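Long-range contact in BH2358 protein (Bacillus halodurans C-125, PDB 2RBD), which is of unknown function but is a putative spore coat protein, built as a helical bundle of the ferritin clan: residues 22-36 against 56-70. Residues are numbered along the deposited sequence; the frame is centred on the assembly and turned at random.
Sequences TWTYLSTNNGLINGY and IQAMQDENHQLEELL. With PG4 (tetraethylene glycol), chain C.
Helix 16-42 and helix 46-72 form an antiparallel pair, and their polar centre is where Y25 and N29 meet E62. The axes of the two segments come within 9.8 Å, with their directions 155° apart. N29 ND2 donates almost straight (170°) to the anti lone pair of E62 OE1, with the amide and carboxylate nearly coplanar. The second N-H of N29 ND2 goes to N63 OD1 at 3.0 Å, from above the carbonyl plane. Y25 OH donates to the same E62 OE1 at 2.9 Å, but from above the carboxylate plane. The Y25 ring swings across to E62 and L66 because chi1 (-170°) sets CG anti to the backbone N. L66 CD1 lies at the ring edge, 3.6 Å from Y25 CD1. A phenylalanine in place of Y25 would probably leave E62 OE1 with N29 as its remaining donor from helix 16-42. This is knobs-into-holes packing in a four-helix bundle, and helix 128-155 adds F134 edge-to-face on Y25. L26 fits among N63, L66, E67 and L70. At the other end, selenomethionine M59 sits among N29, L32, I33 and Y36, its CE 3.5 Å from Y36 CD2. A tetraethylene glycol is bound here, probably from crystallisation; its O1 lies over the Y25 ring face and donates to N29 OD1 (2.8 Å).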
loop_
_atom_site.group_PDB
_atom_site.type_symbol
_atom_site.label_atom_id
_atom_site.label_comp_id
_atom_site.label_asym_id
_atom_site.label_seq_id
_atom_site.Cartn_x
_atom_site.Cartn_y
_atom_site.Cartn_z
ATOM N N THR A 22 -15.650 -1.716 -0.769
ATOM C CA THR A 22 -16.590 -0.624 -0.748
ATOM C C THR A 22 -17.251 -0.504 0.626
ATOM O O THR A 22 -17.423 0.600 1.137
ATOM C CB THR A 22 -17.644 -0.715 -1.865
ATOM O OG1 THR A 22 -18.403 -1.917 -1.743
ATOM C CG2 THR A 22 -16.973 -0.628 -3.239
ATOM N N TRP A 23 -17.625 -1.629 1.219
ATOM C CA TRP A 23 -18.156 -1.617 2.591
ATOM C C TRP A 23 -17.159 -1.004 3.566
ATOM O O TRP A 23 -17.516 -0.160 4.416
ATOM C CB TRP A 23 -18.493 -3.048 3.013
ATOM C CG TRP A 23 -19.134 -3.183 4.344
ATOM C CD1 TRP A 23 -20.472 -3.252 4.592
ATOM C CD2 TRP A 23 -18.490 -3.336 5.607
ATOM N NE1 TRP A 23 -20.704 -3.405 5.921
ATOM C CE2 TRP A 23 -19.514 -3.447 6.584
ATOM C CE3 TRP A 23 -17.154 -3.381 6.019
ATOM C CZ2 TRP A 23 -19.245 -3.613 7.927
ATOM C CZ3 TRP A 23 -16.892 -3.514 7.351
ATOM C CH2 TRP A 23 -17.934 -3.621 8.296
ATOM N N THR A 24 -15.896 -1.404 3.461
ATOM C CA THR A 24 -14.875 -0.877 4.319
ATOM C C THR A 24 -14.637 0.644 4.102
ATOM O O THR A 24 -14.460 1.413 5.054
ATOM C CB THR A 24 -13.590 -1.690 4.137
ATOM O OG1 THR A 24 -13.797 -3.029 4.597
ATOM C CG2 THR A 24 -12.453 -1.091 4.948
ATOM N N TYR A 25 -14.625 1.078 2.854
ATOM C CA TYR A 25 -14.466 2.483 2.524
ATOM C C TYR A 25 -15.589 3.336 3.127
ATOM O O TYR A 25 -15.409 4.419 3.678
ATOM C CB TYR A 25 -14.374 2.630 0.992
ATOM C CG TYR A 25 -13.967 4.000 0.500
ATOM C CD1 TYR A 25 -14.904 5.011 0.355
ATOM C CD2 TYR A 25 -12.628 4.295 0.170
ATOM C CE1 TYR A 25 -14.539 6.235 -0.143
ATOM C CE2 TYR A 25 -12.276 5.533 -0.302
ATOM C CZ TYR A 25 -13.218 6.514 -0.434
ATOM O OH TYR A 25 -12.918 7.770 -0.944
ATOM N N LEU A 26 -16.811 2.870 2.967
ATOM C CA LEU A 26 -17.976 3.530 3.562
ATOM C C LEU A 26 -17.860 3.588 5.098
ATOM O O LEU A 26 -18.113 4.611 5.699
ATOM C CB LEU A 26 -19.237 2.763 3.133
ATOM C CG LEU A 26 -20.565 3.210 3.738
ATOM C CD1 LEU A 26 -20.826 4.720 3.533
ATOM C CD2 LEU A 26 -21.733 2.348 3.184
ATOM N N SER A 27 -17.485 2.478 5.727
ATOM C CA SER A 27 -17.268 2.483 7.162
ATOM C C SER A 27 -16.165 3.476 7.576
ATOM O O SER A 27 -16.318 4.191 8.573
ATOM C CB SER A 27 -16.993 1.054 7.670
ATOM O OG SER A 27 -17.098 0.983 9.086
ATOM N N THR A 28 -15.060 3.502 6.831
ATOM C CA THR A 28 -13.974 4.465 7.071
ATOM C C THR A 28 -14.514 5.904 7.005
ATOM O O THR A 28 -14.266 6.710 7.921
ATOM C CB THR A 28 -12.807 4.211 6.136
ATOM O OG1 THR A 28 -12.346 2.867 6.366
ATOM C CG2 THR A 28 -11.664 5.209 6.452
ATOM N N ASN A 29 -15.281 6.203 5.961
ATOM C CA ASN A 29 -15.906 7.516 5.837
ATOM C C ASN A 29 -16.797 7.821 7.056
ATOM O O ASN A 29 -16.764 8.936 7.573
ATOM C CB ASN A 29 -16.727 7.663 4.559
ATOM C CG ASN A 29 -15.897 8.055 3.338
ATOM O OD1 ASN A 29 -14.674 8.172 3.428
ATOM N ND2 ASN A 29 -16.564 8.260 2.200
ATOM N N ASN A 30 -17.611 6.872 7.486
ATOM C CA ASN A 30 -18.483 7.115 8.628
ATOM C C ASN A 30 -17.687 7.492 9.858
ATOM O O ASN A 30 -18.059 8.378 10.630
ATOM C CB ASN A 30 -19.301 5.847 8.920
ATOM C CG ASN A 30 -20.391 5.576 7.909
ATOM O OD1 ASN A 30 -20.860 6.467 7.197
ATOM N ND2 ASN A 30 -20.862 4.327 7.913
ATOM N N GLY A 31 -16.571 6.806 10.062
ATOM C CA GLY A 31 -15.699 7.098 11.203
ATOM C C GLY A 31 -15.025 8.444 11.100
ATOM O O GLY A 31 -14.888 9.196 12.086
ATOM N N LEU A 32 -14.586 8.759 9.906
ATOM C CA LEU A 32 -13.926 10.065 9.682
ATOM C C LEU A 32 -14.897 11.236 9.783
ATOM O O LEU A 32 -14.564 12.246 10.360
ATOM C CB LEU A 32 -13.174 10.089 8.353
ATOM C CG LEU A 32 -11.953 9.164 8.213
ATOM C CD1 LEU A 32 -11.381 9.347 6.797
ATOM C CD2 LEU A 32 -10.872 9.500 9.272
ATOM N N ILE A 33 -16.126 11.073 9.298
ATOM C CA ILE A 33 -17.148 12.076 9.498
ATOM C C ILE A 33 -17.326 12.367 11.002
ATOM O O ILE A 33 -17.383 13.514 11.421
ATOM C CB ILE A 33 -18.451 11.663 8.822
ATOM C CG1 ILE A 33 -18.297 11.745 7.277
ATOM C CG2 ILE A 33 -19.583 12.580 9.252
ATOM C CD1 ILE A 33 -19.434 11.070 6.510
ATOM N N ASN A 34 -17.419 11.309 11.800
ATOM C CA ASN A 34 -17.594 11.469 13.233
ATOM C C ASN A 34 -16.400 12.166 13.872
ATOM O O ASN A 34 -16.565 13.108 14.633
ATOM C CB ASN A 34 -17.835 10.094 13.855
ATOM C CG ASN A 34 -17.885 10.145 15.375
ATOM O OD1 ASN A 34 -18.662 10.872 15.920
ATOM N ND2 ASN A 34 -17.051 9.382 16.033
ATOM N N GLY A 35 -15.190 11.729 13.547
ATOM C CA GLY A 35 -13.985 12.374 14.096
ATOM C C GLY A 35 -13.827 13.817 13.679
ATOM O O GLY A 35 -13.465 14.662 14.488
ATOM N N TYR A 36 -14.116 14.099 12.420
ATOM C CA TYR A 36 -13.994 15.448 11.916
ATOM C C TYR A 36 -15.078 16.368 12.517
ATOM O O TYR A 36 -14.830 17.527 12.740
ATOM C CB TYR A 36 -14.065 15.489 10.390
ATOM C CG TYR A 36 -12.880 14.909 9.672
ATOM C CD1 TYR A 36 -11.938 14.118 10.310
ATOM C CD2 TYR A 36 -12.777 15.054 8.310
ATOM C CE1 TYR A 36 -10.855 13.561 9.596
ATOM C CE2 TYR A 36 -11.705 14.503 7.602
ATOM C CZ TYR A 36 -10.776 13.766 8.241
ATOM O OH TYR A 36 -9.746 13.210 7.503
ATOM N N ILE A 56 -16.162 16.810 5.296
ATOM C CA ILE A 56 -17.374 16.116 5.758
ATOM C C ILE A 56 -18.383 16.044 4.624
ATOM O O ILE A 56 -18.943 14.989 4.348
ATOM C CB ILE A 56 -17.958 16.817 6.973
ATOM C CG1 ILE A 56 -17.020 16.653 8.191
ATOM C CG2 ILE A 56 -19.363 16.264 7.295
ATOM C CD1 ILE A 56 -17.244 17.680 9.315
ATOM N N GLN A 57 -18.615 17.145 3.940
ATOM C CA GLN A 57 -19.614 17.168 2.881
ATOM C C GLN A 57 -19.203 16.253 1.715
ATOM O O GLN A 57 -20.020 15.543 1.146
ATOM C CB GLN A 57 -19.815 18.628 2.433
ATOM C CG GLN A 57 -21.043 18.870 1.588
ATOM C CD GLN A 57 -21.260 20.347 1.253
ATOM O OE1 GLN A 57 -21.109 21.243 2.106
ATOM N NE2 GLN A 57 -21.628 20.598 0.005
ATOM N N ALA A 58 -17.920 16.276 1.376
ATOM C CA ALA A 58 -17.370 15.426 0.306
ATOM C C ALA A 58 -17.561 13.948 0.629
ATOM O O ALA A 58 -17.979 13.161 -0.221
ATOM C CB ALA A 58 -15.896 15.756 0.045
HETATM N N MSE A 59 -17.333 13.584 1.880
HETATM C CA MSE A 59 -17.507 12.187 2.294
HETATM C C MSE A 59 -18.956 11.782 2.323
HETATM O O MSE A 59 -19.301 10.653 1.957
HETATM C CB MSE A 59 -16.861 11.965 3.651
HETATM C CG MSE A 59 -15.323 11.980 3.568
HETATM SE SE MSE A 59 -14.418 11.438 5.181
HETATM C CE MSE A 59 -14.793 12.976 6.293
ATOM N N GLN A 60 -19.814 12.713 2.722
ATOM C CA GLN A 60 -21.242 12.459 2.673
ATOM C C GLN A 60 -21.700 12.229 1.241
ATOM O O GLN A 60 -22.546 11.368 0.988
ATOM C CB GLN A 60 -21.989 13.617 3.312
ATOM C CG GLN A 60 -21.877 13.576 4.831
ATOM C CD GLN A 60 -22.441 14.796 5.510
ATOM O OE1 GLN A 60 -22.459 15.893 4.951
ATOM N NE2 GLN A 60 -22.858 14.617 6.737
ATOM N N ASP A 61 -21.138 12.951 0.297
ATOM C CA ASP A 61 -21.486 12.745 -1.133
ATOM C C ASP A 61 -21.018 11.392 -1.627
ATOM O O ASP A 61 -21.746 10.690 -2.364
ATOM C CB ASP A 61 -20.855 13.803 -2.057
ATOM C CG ASP A 61 -21.394 15.198 -1.837
ATOM O OD1 ASP A 61 -22.457 15.356 -1.216
ATOM O OD2 ASP A 61 -20.749 16.156 -2.326
ATOM N N GLU A 62 -19.788 11.021 -1.271
ATOM C CA GLU A 62 -19.275 9.694 -1.580
ATOM C C GLU A 62 -20.200 8.629 -0.981
ATOM O O GLU A 62 -20.575 7.649 -1.647
ATOM C CB GLU A 62 -17.866 9.512 -1.066
ATOM C CG GLU A 62 -16.838 10.365 -1.773
ATOM C CD GLU A 62 -15.437 10.066 -1.301
ATOM O OE1 GLU A 62 -15.239 9.359 -0.303
ATOM O OE2 GLU A 62 -14.497 10.605 -1.913
ATOM N N ASN A 63 -20.552 8.836 0.274
ATOM C CA ASN A 63 -21.429 7.888 0.978
ATOM C C ASN A 63 -22.773 7.682 0.294
ATOM O O ASN A 63 -23.265 6.574 0.247
ATOM C CB ASN A 63 -21.600 8.306 2.438
ATOM C CG ASN A 63 -20.377 8.024 3.282
ATOM O OD1 ASN A 63 -19.383 7.513 2.788
ATOM N ND2 ASN A 63 -20.499 8.252 4.597
ATOM N N HIS A 64 -23.349 8.729 -0.241
ATOM C CA HIS A 64 -24.625 8.584 -0.952
ATOM C C HIS A 64 -24.505 7.590 -2.114
ATOM O O HIS A 64 -25.364 6.709 -2.315
ATOM C CB HIS A 64 -25.059 9.950 -1.451
ATOM C CG HIS A 64 -26.492 10.016 -1.816
ATOM N ND1 HIS A 64 -26.935 9.855 -3.112
ATOM C CD2 HIS A 64 -27.596 10.228 -1.059
ATOM C CE1 HIS A 64 -28.252 9.964 -3.137
ATOM N NE2 HIS A 64 -28.677 10.189 -1.904
ATOM N N GLN A 65 -23.416 7.691 -2.860
ATOM C CA GLN A 65 -23.183 6.782 -3.948
ATOM C C GLN A 65 -22.873 5.344 -3.482
ATOM O O GLN A 65 -23.342 4.364 -4.092
ATOM C CB GLN A 65 -22.026 7.297 -4.785
ATOM C CG GLN A 65 -22.344 8.567 -5.475
ATOM C CD GLN A 65 -21.163 9.053 -6.280
ATOM O OE1 GLN A 65 -20.641 8.322 -7.140
ATOM N NE2 GLN A 65 -20.693 10.277 -5.960
ATOM N N LEU A 66 -22.030 5.226 -2.450
ATOM C CA LEU A 66 -21.672 3.935 -1.896
ATOM C C LEU A 66 -22.868 3.208 -1.299
ATOM O O LEU A 66 -23.020 2.015 -1.499
ATOM C CB LEU A 66 -20.594 4.100 -0.825
ATOM C CG LEU A 66 -19.237 4.568 -1.326
ATOM C CD1 LEU A 66 -18.462 5.254 -0.156
ATOM C CD2 LEU A 66 -18.485 3.430 -1.888
ATOM N N GLU A 67 -23.696 3.946 -0.569
ATOM C CA GLU A 67 -24.858 3.333 0.059
ATOM C C GLU A 67 -25.837 2.873 -1.013
ATOM O O GLU A 67 -26.423 1.802 -0.895
ATOM C CB GLU A 67 -25.489 4.276 1.095
ATOM C CG GLU A 67 -24.559 4.448 2.318
ATOM C CD GLU A 67 -25.150 5.260 3.454
ATOM O OE1 GLU A 67 -26.024 6.126 3.188
ATOM O OE2 GLU A 67 -24.751 5.016 4.618
ATOM N N GLU A 68 -25.982 3.623 -2.084
ATOM C CA GLU A 68 -26.881 3.193 -3.168
ATOM C C GLU A 68 -26.344 1.936 -3.835
ATOM O O GLU A 68 -27.102 1.007 -4.146
ATOM C CB GLU A 68 -27.092 4.312 -4.178
ATOM C CG GLU A 68 -27.917 3.887 -5.418
ATOM C CD GLU A 68 -29.321 3.306 -5.051
ATOM O OE1 GLU A 68 -29.954 3.782 -4.056
ATOM O OE2 GLU A 68 -29.798 2.377 -5.772
ATOM N N LEU A 69 -25.035 1.870 -4.036
ATOM C CA LEU A 69 -24.412 0.671 -4.598
ATOM C C LEU A 69 -24.647 -0.535 -3.730
ATOM O O LEU A 69 -25.142 -1.573 -4.190
ATOM C CB LEU A 69 -22.893 0.895 -4.788
ATOM C CG LEU A 69 -22.090 -0.300 -5.319
ATOM C CD1 LEU A 69 -22.474 -0.626 -6.762
ATOM C CD2 LEU A 69 -20.575 -0.055 -5.167
ATOM N N LEU A 70 -24.348 -0.406 -2.452
ATOM C CA LEU A 70 -24.565 -1.535 -1.532
ATOM C C LEU A 70 -26.025 -1.914 -1.365
ATOM O O LEU A 70 -26.356 -3.107 -1.366
ATOM C CB LEU A 70 -23.912 -1.277 -0.179
ATOM C CG LEU A 70 -22.393 -1.143 -0.244
ATOM C CD1 LEU A 70 -21.912 -1.023 1.201
ATOM C CD2 LEU A 70 -21.712 -2.277 -0.976
HETATM O O1 PG4 C . -12.613 6.283 3.236
HETATM C C1 PG4 C . -11.470 7.064 2.715
HETATM C C2 PG4 C . -11.565 8.530 3.123
HETATM O O2 PG4 C . -10.728 9.404 2.364
HETATM C C3 PG4 C . -9.998 10.271 3.221
HETATM C C4 PG4 C . -10.758 11.521 3.576
HETATM O O3 PG4 C . -10.862 12.363 2.417
HETATM C C5 PG4 C . -11.455 13.601 2.769
HETATM C C6 PG4 C . -11.742 14.480 1.582
HETATM O O4 PG4 C . -12.382 13.804 0.497
HETATM C C7 PG4 C . -12.499 14.694 -0.623
HETATM C C8 PG4 C . -12.978 14.059 -1.929
HETATM O O5 PG4 C . -13.030 12.616 -1.833
HETATM O O HOH W 1 -23.410 3.160 6.352
HETATM O O HOH W 2 -23.366 6.619 6.190
#